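Local atomic coordinates of protein-disulfide isomerase (Novosphingobium aromaticivorans, PDB entry 3GMF), a protein that probably catalyses thiol-disulfide exchange as a member of the thioredoxin superfamily, making or rearranging disulfide bonds in other proteins. Residues A[32-37]-A[81-86]; A[54-59]-A[162-167]; A[63-68]-A[151-156]. All blocks are in the same frame, centred on the assembly; numbering follows the deposited sequence. Where two conformers were deposited one is given.

How the contacts relate
The contacts come from one thioredoxin-family domain. Contact 1 alternates with both others along the chain, while both segments of contact 3 fall between those of contact 2. Contact 1 joins helix 28-46 to helix 76-88; its centre is about 17 Å from that of contact 2 and about 18 Å from that of contact 3. Contacts 2 and 3, centres about 12 Å apart, share helix 147-164. Strand 51-57 bridges the two sides: Val55 packs on His83 of contact 1, while Arg56 points toward 162-167. Phe86 on Val67 ties contacts 1 and 3. The helices that begin and end the region between strands 51-57 and 171-174 thus pack against each other and, through contact 2, beside the end of strand 51-57.

Contact 1 of 3, residues A[32-37]-A[81-86]; sequences HFEIES and TLHTAF
Glu34 on helix 28-46 and Thr84 on helix 76-88 come closest, their CA atoms 7.1 Å apart, and one carboxylate spans the gap between the two helices. The chain of Glu34 leaves its helix with CG opposite the backbone N (chi1 -169°), then bends at chi2 (73°), which turns the carboxylate toward the side of the second helix. There its two oxygens take separate partners. OE2 lies 2.8 Å from Thr84 OG1, a hydrogen bond in which the hydroxyl can serve as donor, although the same proton could also go to Phe80 O one turn earlier. The Thr84 side chain crosses that of Glu34 at about a right angle, and its CB stands 3.7 Å from Glu34 OE2. The other oxygen, Glu34 OE1, accepts from a water at 3.0 Å, and this water continues to His83 NE2 at 2.8 Å, lying in the plane of the imidazole at its edge. Direct contact with the ring is slighter: Glu34 OE2 comes within 4.0 Å of His83 CD2, obliquely. The other ring nitrogen, His83 ND1, is hydrogen-bonded to Tyr25 OH; the imidazole thus has a partner at each nitrogen, which probably restrains its rotation. Only 114 Å² is buried between the segments, and the junction is mostly polar even though Glu34 and His83 are both buried. The site is close to, but not touching, Cys27 and Cys30, a CxxC at a helix start that fits the redox motif of thioredoxin-like proteins. Since Glu38 OE1, another acidic oxygen, is near Glu34 OE2, the water, and the hydroxyl when it donates to OE2, probably help to offset the negative charge gathered here; the single water links the carboxylate to the imidazole, which is bonded in turn to Tyr25.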
loop_
_atom_site.group_PDB
_atom_site.type_symbol
_atom_site.label_atom_id
_atom_site.label_comp_id
_atom_site.label_asym_id
_atom_site.label_seq_id
_atom_site.Cartn_x
_atom_site.Cartn_y
_atom_site.Cartn_z
ATOM N N HIS A 32 0.394 7.251 -8.971
ATOM C CA HIS A 32 0.307 8.670 -9.305
ATOM C C HIS A 32 0.068 9.532 -8.063
ATOM O O HIS A 32 0.718 10.570 -7.898
ATOM C CB HIS A 32 -0.778 8.902 -10.368
ATOM C CG HIS A 32 -0.850 10.309 -10.880
ATOM N ND1 HIS A 32 0.242 10.975 -11.397
ATOM C CD2 HIS A 32 -1.894 11.167 -10.979
ATOM C CE1 HIS A 32 -0.124 12.187 -11.780
ATOM N NE2 HIS A 32 -1.415 12.326 -11.540
ATOM N N PHE A 33 -0.825 9.094 -7.175
ATOM C CA PHE A 33 -1.106 9.859 -5.948
ATOM C C PHE A 33 0.123 9.990 -5.040
ATOM O O PHE A 33 0.383 11.063 -4.494
ATOM C CB PHE A 33 -2.273 9.246 -5.157
ATOM C CG PHE A 33 -2.436 9.828 -3.788
ATOM C CD1 PHE A 33 -3.016 11.091 -3.617
ATOM C CD2 PHE A 33 -2.016 9.123 -2.667
ATOM C CE1 PHE A 33 -3.163 11.642 -2.332
ATOM C CE2 PHE A 33 -2.157 9.670 -1.385
ATOM C CZ PHE A 33 -2.722 10.942 -1.229
ATOM N N GLU A 34 0.858 8.899 -4.873
ATOM C CA GLU A 34 2.081 8.922 -4.064
ATOM C C GLU A 34 3.113 9.934 -4.595
ATOM O O GLU A 34 3.660 10.715 -3.827
ATOM C CB GLU A 34 2.713 7.530 -3.963
ATOM C CG GLU A 34 3.838 7.447 -2.916
ATOM C CD GLU A 34 3.338 7.471 -1.472
ATOM O OE1 GLU A 34 2.146 7.777 -1.205
ATOM O OE2 GLU A 34 4.159 7.170 -0.583
ATOM N N ILE A 35 3.341 9.913 -5.903
ATOM C CA ILE A 35 4.278 10.834 -6.556
ATOM C C ILE A 35 3.805 12.284 -6.371
ATOM O O ILE A 35 4.608 13.156 -6.040
ATOM C CB ILE A 35 4.469 10.475 -8.055
ATOM C CG1 ILE A 35 5.131 9.095 -8.199
ATOM C CG2 ILE A 35 5.273 11.552 -8.792
ATOM C CD1 ILE A 35 4.806 8.378 -9.490
ATOM N N GLU A 36 2.497 12.515 -6.521
ATOM C CA GLU A 36 1.926 13.858 -6.437
ATOM C C GLU A 36 1.900 14.427 -5.009
ATOM O O GLU A 36 2.043 15.634 -4.818
ATOM C CB GLU A 36 0.496 13.868 -6.991
ATOM C CG GLU A 36 0.367 13.768 -8.521
ATOM C CD GLU A 36 1.108 14.872 -9.248
ATOM O OE1 GLU A 36 0.864 16.059 -8.945
ATOM O OE2 GLU A 36 1.939 14.543 -10.122
ATOM N N SER A 37 1.697 13.559 -4.021
ATOM C CA SER A 37 1.370 13.992 -2.665
ATOM C C SER A 37 2.416 13.813 -1.560
ATOM O O SER A 37 2.403 14.577 -0.592
ATOM C CB SER A 37 0.107 13.277 -2.198
ATOM O OG SER A 37 0.412 11.936 -1.829
ATOM N N THR A 81 9.677 3.950 3.632
ATOM C CA THR A 81 10.610 4.026 2.504
ATOM C C THR A 81 10.303 2.951 1.464
ATOM O O THR A 81 10.296 3.223 0.271
ATOM C CB THR A 81 12.100 3.956 2.922
ATOM O OG1 THR A 81 12.279 2.997 3.972
ATOM C CG2 THR A 81 12.569 5.317 3.390
ATOM N N LEU A 82 10.017 1.744 1.929
ATOM C CA LEU A 82 9.736 0.623 1.040
ATOM C C LEU A 82 8.378 0.754 0.320
ATOM O O LEU A 82 8.289 0.524 -0.898
ATOM C CB LEU A 82 9.811 -0.678 1.829
ATOM C CG LEU A 82 10.012 -1.959 1.011
ATOM C CD1 LEU A 82 11.110 -1.795 -0.061
ATOM C CD2 LEU A 82 10.319 -3.097 1.957
ATOM N N HIS A 83 7.347 1.103 1.079
ATOM C CA HIS A 83 6.014 1.407 0.547
ATOM C C HIS A 83 6.092 2.483 -0.536
ATOM O O HIS A 83 5.553 2.305 -1.624
ATOM C CB HIS A 83 5.085 1.838 1.693
ATOM C CG HIS A 83 3.749 2.360 1.245
ATOM N ND1 HIS A 83 2.680 1.530 0.970
ATOM C CD2 HIS A 83 3.307 3.623 1.040
ATOM C CE1 HIS A 83 1.642 2.263 0.602
ATOM N NE2 HIS A 83 1.996 3.539 0.649
ATOM N N THR A 84 6.795 3.585 -0.254
ATOM C CA THR A 84 6.947 4.675 -1.221
ATOM C C THR A 84 7.694 4.208 -2.470
ATOM O O THR A 84 7.309 4.575 -3.587
ATOM C CB THR A 84 7.620 5.938 -0.565
ATOM O OG1 THR A 84 6.685 6.535 0.346
ATOM C CG2 THR A 84 8.015 6.969 -1.603
ATOM N N ALA A 85 8.730 3.382 -2.278
ATOM C CA ALA A 85 9.516 2.830 -3.392
ATOM C C ALA A 85 8.666 1.985 -4.355
ATOM O O ALA A 85 8.682 2.218 -5.567
ATOM C CB ALA A 85 10.714 2.022 -2.880
ATOM N N PHE A 86 7.899 1.041 -3.810
ATOM C CA PHE A 86 6.955 0.272 -4.648
ATOM C C PHE A 86 5.958 1.145 -5.382
ATOM O O PHE A 86 5.654 0.887 -6.560
ATOM C CB PHE A 86 6.214 -0.791 -3.843
ATOM C CG PHE A 86 6.979 -2.066 -3.667
ATOM C CD1 PHE A 86 7.117 -2.976 -4.721
ATOM C CD2 PHE A 86 7.552 -2.375 -2.426
ATOM C CE1 PHE A 86 7.804 -4.176 -4.534
ATOM C CE2 PHE A 86 8.245 -3.553 -2.225
ATOM C CZ PHE A 86 8.390 -4.462 -3.288
HETATM O O HOH W 1 0.385 5.799 0.266
#

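Contact 2 of 3, residues A[54-59]-A[162-167]; sequences EVRNFV and NQYNVS
Phe58 meets Val166 where strand 51-57 of the thioredoxin fold has just ended and the chain following helix 147-164 heads for the next strand of the sheet. From CA, the CB of Phe58 points at the 162-167 segment, and CG sits opposite the backbone N (chi1 -174°), which carries the ring toward Val166. Along its leading side CD1 comes 3.9 Å from Val166 CG1, and CE1 closes to 3.6 Å from the same methyl. At the tip, Phe58 CZ stands 3.6 Å from Val166 O, and on the far side Phe58 CE2 lies 4.1 Å from Ser167 O. The methyl rests over one face of the ring in a CH-pi contact: Val166 CG1 is 3.9 Å from the Phe58 centroid, 20° off the ring normal and displaced toward the rim. Ala160 and Ile161 of the helix also touch the ring, and Val166 packs on Phe22 as well. Cut back to an alanine, Phe58 would lose its ring, and Val166 CG1 would probably be left without the aromatic face it rests on, with a gap beside it. Asn165, the first residue to leave helical geometry, has a positive phi, a turn that probably helps to bring Val166 round to the ring. Two residues before Phe58, and likewise pointing toward the 162-167 segment, Arg56 runs extended from CG to NE. Its NH1 approaches Tyr164 CE2 to 3.9 Å, the ring carbon standing at the edge of the guanidinium with the two planes 53° apart. A salt bridge fixes the group's other side: Arg56 NE at 3.0 Å and Arg56 NH2 at 3.2 Å both donate to Glu54 OE2, reaching that single oxygen from the same face of the carboxylate plane.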
loop_
_atom_site.group_PDB
_atom_site.type_symbol
_atom_site.label_atom_id
_atom_site.label_comp_id
_atom_site.label_asym_id
_atom_site.label_seq_id
_atom_site.Cartn_x
_atom_site.Cartn_y
_atom_site.Cartn_z
ATOM N N GLU A 54 -2.225 7.762 8.224
ATOM C CA GLU A 54 -2.364 6.354 8.488
ATOM C C GLU A 54 -2.549 5.638 7.153
ATOM O O GLU A 54 -3.581 5.790 6.502
ATOM C CB GLU A 54 -3.568 6.097 9.372
ATOM C CG GLU A 54 -3.739 4.660 9.773
ATOM C CD GLU A 54 -4.872 4.504 10.766
ATOM O OE1 GLU A 54 -5.133 5.456 11.540
ATOM O OE2 GLU A 54 -5.495 3.440 10.776
ATOM N N VAL A 55 -1.544 4.886 6.742
ATOM C CA VAL A 55 -1.596 4.169 5.469
ATOM C C VAL A 55 -2.167 2.799 5.732
ATOM O O VAL A 55 -1.670 2.062 6.581
ATOM C CB VAL A 55 -0.200 4.085 4.820
ATOM C CG1 VAL A 55 -0.204 3.151 3.605
ATOM C CG2 VAL A 55 0.252 5.480 4.430
ATOM N N ARG A 56 -3.252 2.497 5.036
ATOM C CA ARG A 56 -3.811 1.161 5.115
ATOM C C ARG A 56 -3.650 0.443 3.788
ATOM O O ARG A 56 -3.947 0.982 2.705
ATOM C CB ARG A 56 -5.264 1.172 5.567
ATOM C CG ARG A 56 -5.479 1.767 6.954
ATOM C CD ARG A 56 -6.953 1.804 7.241
ATOM N NE ARG A 56 -7.256 2.489 8.491
ATOM C CZ ARG A 56 -8.456 2.506 9.057
ATOM N NH1 ARG A 56 -9.473 1.853 8.502
ATOM N NH2 ARG A 56 -8.633 3.167 10.184
ATOM N N ASN A 57 -3.131 -0.779 3.883
ATOM C CA ASN A 57 -2.968 -1.622 2.703
ATOM C C ASN A 57 -4.312 -2.228 2.345
ATOM O O ASN A 57 -4.796 -3.165 2.989
ATOM C CB ASN A 57 -1.929 -2.712 2.943
ATOM C CG ASN A 57 -0.564 -2.149 3.254
ATOM O OD1 ASN A 57 -0.027 -2.348 4.345
ATOM N ND2 ASN A 57 0.003 -1.449 2.306
ATOM N N PHE A 58 -4.916 -1.670 1.309
ATOM C CA PHE A 58 -6.187 -2.173 0.815
ATOM C C PHE A 58 -5.822 -3.157 -0.295
ATOM O O PHE A 58 -5.552 -2.751 -1.432
ATOM C CB PHE A 58 -7.018 -1.023 0.268
ATOM C CG PHE A 58 -8.402 -1.421 -0.135
ATOM C CD1 PHE A 58 -9.389 -1.597 0.821
ATOM C CD2 PHE A 58 -8.712 -1.634 -1.484
ATOM C CE1 PHE A 58 -10.678 -1.978 0.445
ATOM C CE2 PHE A 58 -9.998 -2.003 -1.882
ATOM C CZ PHE A 58 -10.979 -2.172 -0.920
ATOM N N VAL A 59 -5.835 -4.451 0.040
ATOM C CA VAL A 59 -5.264 -5.452 -0.870
ATOM C C VAL A 59 -6.320 -5.963 -1.846
ATOM O O VAL A 59 -7.313 -6.560 -1.416
ATOM C CB VAL A 59 -4.679 -6.626 -0.068
ATOM C CG1 VAL A 59 -4.181 -7.711 -1.028
ATOM C CG2 VAL A 59 -3.538 -6.146 0.862
ATOM N N ASN A 162 -16.172 -3.755 4.392
ATOM C CA ASN A 162 -17.408 -3.908 5.170
ATOM C C ASN A 162 -17.856 -2.643 5.909
ATOM O O ASN A 162 -19.013 -2.238 5.786
ATOM C CB ASN A 162 -17.285 -5.042 6.176
ATOM C CG ASN A 162 -18.577 -5.245 6.955
ATOM O OD1 ASN A 162 -19.651 -5.336 6.365
ATOM N ND2 ASN A 162 -18.474 -5.266 8.260
ATOM N N GLN A 163 -16.958 -2.035 6.675
ATOM C CA GLN A 163 -17.320 -0.840 7.454
ATOM C C GLN A 163 -17.417 0.433 6.631
ATOM O O GLN A 163 -18.269 1.284 6.903
ATOM C CB GLN A 163 -16.369 -0.621 8.637
ATOM C CG GLN A 163 -16.391 -1.766 9.631
ATOM C CD GLN A 163 -15.894 -1.405 11.009
ATOM O OE1 GLN A 163 -16.055 -0.275 11.476
ATOM N NE2 GLN A 163 -15.314 -2.381 11.689
ATOM N N TYR A 164 -16.564 0.571 5.618
ATOM C CA TYR A 164 -16.442 1.865 4.951
ATOM C C TYR A 164 -16.849 1.893 3.496
ATOM O O TYR A 164 -16.822 2.960 2.875
ATOM C CB TYR A 164 -15.031 2.425 5.164
ATOM C CG TYR A 164 -14.710 2.580 6.625
ATOM C CD1 TYR A 164 -15.501 3.398 7.444
ATOM C CD2 TYR A 164 -13.647 1.897 7.208
ATOM C CE1 TYR A 164 -15.226 3.541 8.791
ATOM C CE2 TYR A 164 -13.362 2.034 8.560
ATOM C CZ TYR A 164 -14.157 2.863 9.348
ATOM O OH TYR A 164 -13.895 3.014 10.692
ATOM N N ASN A 165 -17.242 0.735 2.975
ATOM C CA ASN A 165 -17.676 0.614 1.593
ATOM C C ASN A 165 -16.569 1.006 0.628
ATOM O O ASN A 165 -16.838 1.463 -0.482
ATOM C CB ASN A 165 -18.919 1.472 1.344
ATOM C CG ASN A 165 -20.012 1.224 2.364
ATOM O OD1 ASN A 165 -20.392 0.081 2.619
ATOM N ND2 ASN A 165 -20.523 2.297 2.957
ATOM N N VAL A 166 -15.322 0.827 1.053
ATOM C CA VAL A 166 -14.190 1.199 0.193
ATOM C C VAL A 166 -14.237 0.328 -1.054
ATOM O O VAL A 166 -14.334 -0.909 -0.992
ATOM C CB VAL A 166 -12.793 1.108 0.918
ATOM C CG1 VAL A 166 -11.657 1.497 -0.046
ATOM C CG2 VAL A 166 -12.752 2.011 2.126
ATOM N N SER A 167 -14.210 0.997 -2.192
ATOM C CA SER A 167 -14.282 0.332 -3.464
ATOM C C SER A 167 -13.121 0.727 -4.395
ATOM O O SER A 167 -12.248 -0.089 -4.708
ATOM C CB SER A 167 -15.631 0.685 -4.098
ATOM O OG SER A 167 -15.769 0.062 -5.341
#

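Contact 3 of 3, residues A[63-68]-A[151-156]; sequences IDMTVA and KKLAAE
Met65 and Leu153 are brought together by their torsions: the methionine chain starts with CG opposite the backbone N, then folds at chi2 (60°) and again at chi3, two bends that carry the thioether across to helix 151-156 although its CB does not point there. Leu153, with CG opposite its carbonyl carbon (chi1 -65°), sends CD1 forward into the interface. The two side chains cross obliquely, Met65 SD touching Leu153 CD1 at 3.9 Å and lying 4.1 Å from Leu153 CB. Beyond the sulfur the terminal methyl carries on along the facing helix, where Met65 CE reaches Ala154 N at 4.1 Å and, a little farther off, Ala154 CB at 4.3 Å. One turn on from Met65, Ala68 CB meets the same leucine methyl, Leu153 CD1, at 3.9 Å. That one methyl thus touches both Met65 and Ala68, reaching into the dip between them on the facing helix. The bulk comes from the methionine and the leucine, while the two alanines contribute a single methyl each; the side chains meet through apolar contacts alone, with no hydrogen bond across the segments, and 166 Å² is buried. Backbones stay well apart, the nearest CA atoms being those of Met65 and Leu153 at 8.0 Å, and the local helix axes 10.9 Å apart at closest approach, with 117° between their directions. Met65 also packs on Val59, which ties the patch to the chain leaving the sheet, and Glu156 touches Arg56 and Asn57 of strand 51-57. Helix 62-73 directly follows that strand, and helix 147-164 comes just before the chain returns to strand 171-174; here these two helices pack together, and a helical region inserted between the two strands is consistent with a DsbA-like thioredoxin fold.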
loop_
_atom_site.group_PDB
_atom_site.type_symbol
_atom_site.label_atom_id
_atom_site.label_comp_id
_atom_site.label_asym_id
_atom_site.label_seq_id
_atom_site.Cartn_x
_atom_site.Cartn_y
_atom_site.Cartn_z
ATOM N N ILE A 63 -1.256 -10.112 -6.551
ATOM C CA ILE A 63 0.006 -9.388 -6.853
ATOM C C ILE A 63 0.246 -8.294 -5.792
ATOM O O ILE A 63 1.328 -8.196 -5.186
ATOM C CB ILE A 63 -0.020 -8.797 -8.258
ATOM C CG1 ILE A 63 -0.176 -9.921 -9.285
ATOM C CG2 ILE A 63 1.325 -8.077 -8.594
ATOM C CD1 ILE A 63 -0.689 -9.397 -10.617
ATOM N N ASP A 64 -0.792 -7.493 -5.576
ATOM C CA ASP A 64 -0.899 -6.550 -4.439
ATOM C C ASP A 64 -0.545 -7.231 -3.108
ATOM O O ASP A 64 0.288 -6.726 -2.345
ATOM C CB ASP A 64 -2.344 -6.037 -4.402
ATOM C CG ASP A 64 -2.503 -4.723 -3.641
ATOM O OD1 ASP A 64 -1.516 -4.173 -3.090
ATOM O OD2 ASP A 64 -3.659 -4.238 -3.604
ATOM N N MET A 65 -1.169 -8.387 -2.855
ATOM C CA MET A 65 -0.907 -9.163 -1.627
ATOM C C MET A 65 0.583 -9.479 -1.489
ATOM O O MET A 65 1.138 -9.372 -0.402
ATOM C CB MET A 65 -1.721 -10.469 -1.586
ATOM C CG MET A 65 -1.528 -11.231 -0.250
ATOM S SD MET A 65 -2.002 -10.356 1.310
ATOM C CE MET A 65 -3.746 -10.793 1.279
ATOM N N THR A 66 1.205 -9.902 -2.596
ATOM C CA THR A 66 2.634 -10.269 -2.581
ATOM C C THR A 66 3.495 -9.063 -2.190
ATOM O O THR A 66 4.374 -9.172 -1.338
ATOM C CB THR A 66 3.065 -10.844 -3.949
ATOM O OG1 THR A 66 2.238 -11.964 -4.286
ATOM C CG2 THR A 66 4.560 -11.291 -3.932
ATOM N N VAL A 67 3.227 -7.910 -2.804
ATOM C CA VAL A 67 3.936 -6.675 -2.421
ATOM C C VAL A 67 3.686 -6.285 -0.950
ATOM O O VAL A 67 4.620 -5.924 -0.218
ATOM C CB VAL A 67 3.566 -5.527 -3.347
ATOM C CG1 VAL A 67 4.302 -4.283 -2.913
ATOM C CG2 VAL A 67 3.949 -5.894 -4.775
ATOM N N ALA A 68 2.431 -6.400 -0.514
ATOM C CA ALA A 68 2.061 -6.053 0.858
ATOM C C ALA A 68 2.696 -6.994 1.885
ATOM O O ALA A 68 3.031 -6.567 2.983
ATOM C CB ALA A 68 0.535 -5.994 1.023
ATOM N N LYS A 151 -3.375 -13.515 5.859
ATOM C CA LYS A 151 -4.747 -13.592 6.381
ATOM C C LYS A 151 -5.155 -12.336 7.153
ATOM O O LYS A 151 -6.313 -11.913 7.077
ATOM C CB LYS A 151 -4.902 -14.825 7.262
ATOM C CG LYS A 151 -4.911 -16.121 6.471
ATOM C CD LYS A 151 -4.783 -17.276 7.468
ATOM C CE LYS A 151 -4.888 -18.624 6.803
ATOM N NZ LYS A 151 -4.570 -19.673 7.815
ATOM N N LYS A 152 -4.202 -11.762 7.882
ATOM C CA LYS A 152 -4.436 -10.533 8.655
ATOM C C LYS A 152 -4.620 -9.329 7.728
ATOM O O LYS A 152 -5.484 -8.472 7.961
ATOM C CB LYS A 152 -3.300 -10.282 9.645
ATOM C CG LYS A 152 -3.207 -11.327 10.754
ATOM C CD LYS A 152 -4.303 -11.171 11.808
ATOM C CE LYS A 152 -3.879 -10.216 12.912
ATOM N NZ LYS A 152 -4.925 -10.089 13.958
ATOM N N LEU A 153 -3.821 -9.285 6.668
ATOM C CA LEU A 153 -3.976 -8.226 5.675
ATOM C C LEU A 153 -5.306 -8.379 4.936
ATOM O O LEU A 153 -5.956 -7.378 4.644
ATOM C CB LEU A 153 -2.820 -8.217 4.684
ATOM C CG LEU A 153 -1.442 -7.885 5.264
ATOM C CD1 LEU A 153 -0.410 -8.190 4.150
ATOM C CD2 LEU A 153 -1.327 -6.452 5.761
ATOM N N ALA A 154 -5.706 -9.618 4.643
ATOM C CA ALA A 154 -7.034 -9.883 4.073
ATOM C C ALA A 154 -8.162 -9.407 5.018
ATOM O O ALA A 154 -9.130 -8.776 4.591
ATOM C CB ALA A 154 -7.192 -11.366 3.757
ATOM N N ALA A 155 -7.988 -9.655 6.312
ATOM C CA ALA A 155 -9.003 -9.260 7.306
ATOM C C ALA A 155 -9.111 -7.733 7.409
ATOM O O ALA A 155 -10.209 -7.165 7.513
ATOM C CB ALA A 155 -8.680 -9.893 8.680
ATOM N N GLU A 156 -7.963 -7.075 7.390
ATOM C CA GLU A 156 -7.902 -5.612 7.420
ATOM C C GLU A 156 -8.612 -5.021 6.181
ATOM O O GLU A 156 -9.351 -4.032 6.264
ATOM C CB GLU A 156 -6.419 -5.208 7.505
ATOM C CG GLU A 156 -6.163 -3.731 7.490
ATOM C CD GLU A 156 -5.835 -3.266 6.096
ATOM O OE1 GLU A 156 -4.999 -3.920 5.419
ATOM O OE2 GLU A 156 -6.424 -2.253 5.682
#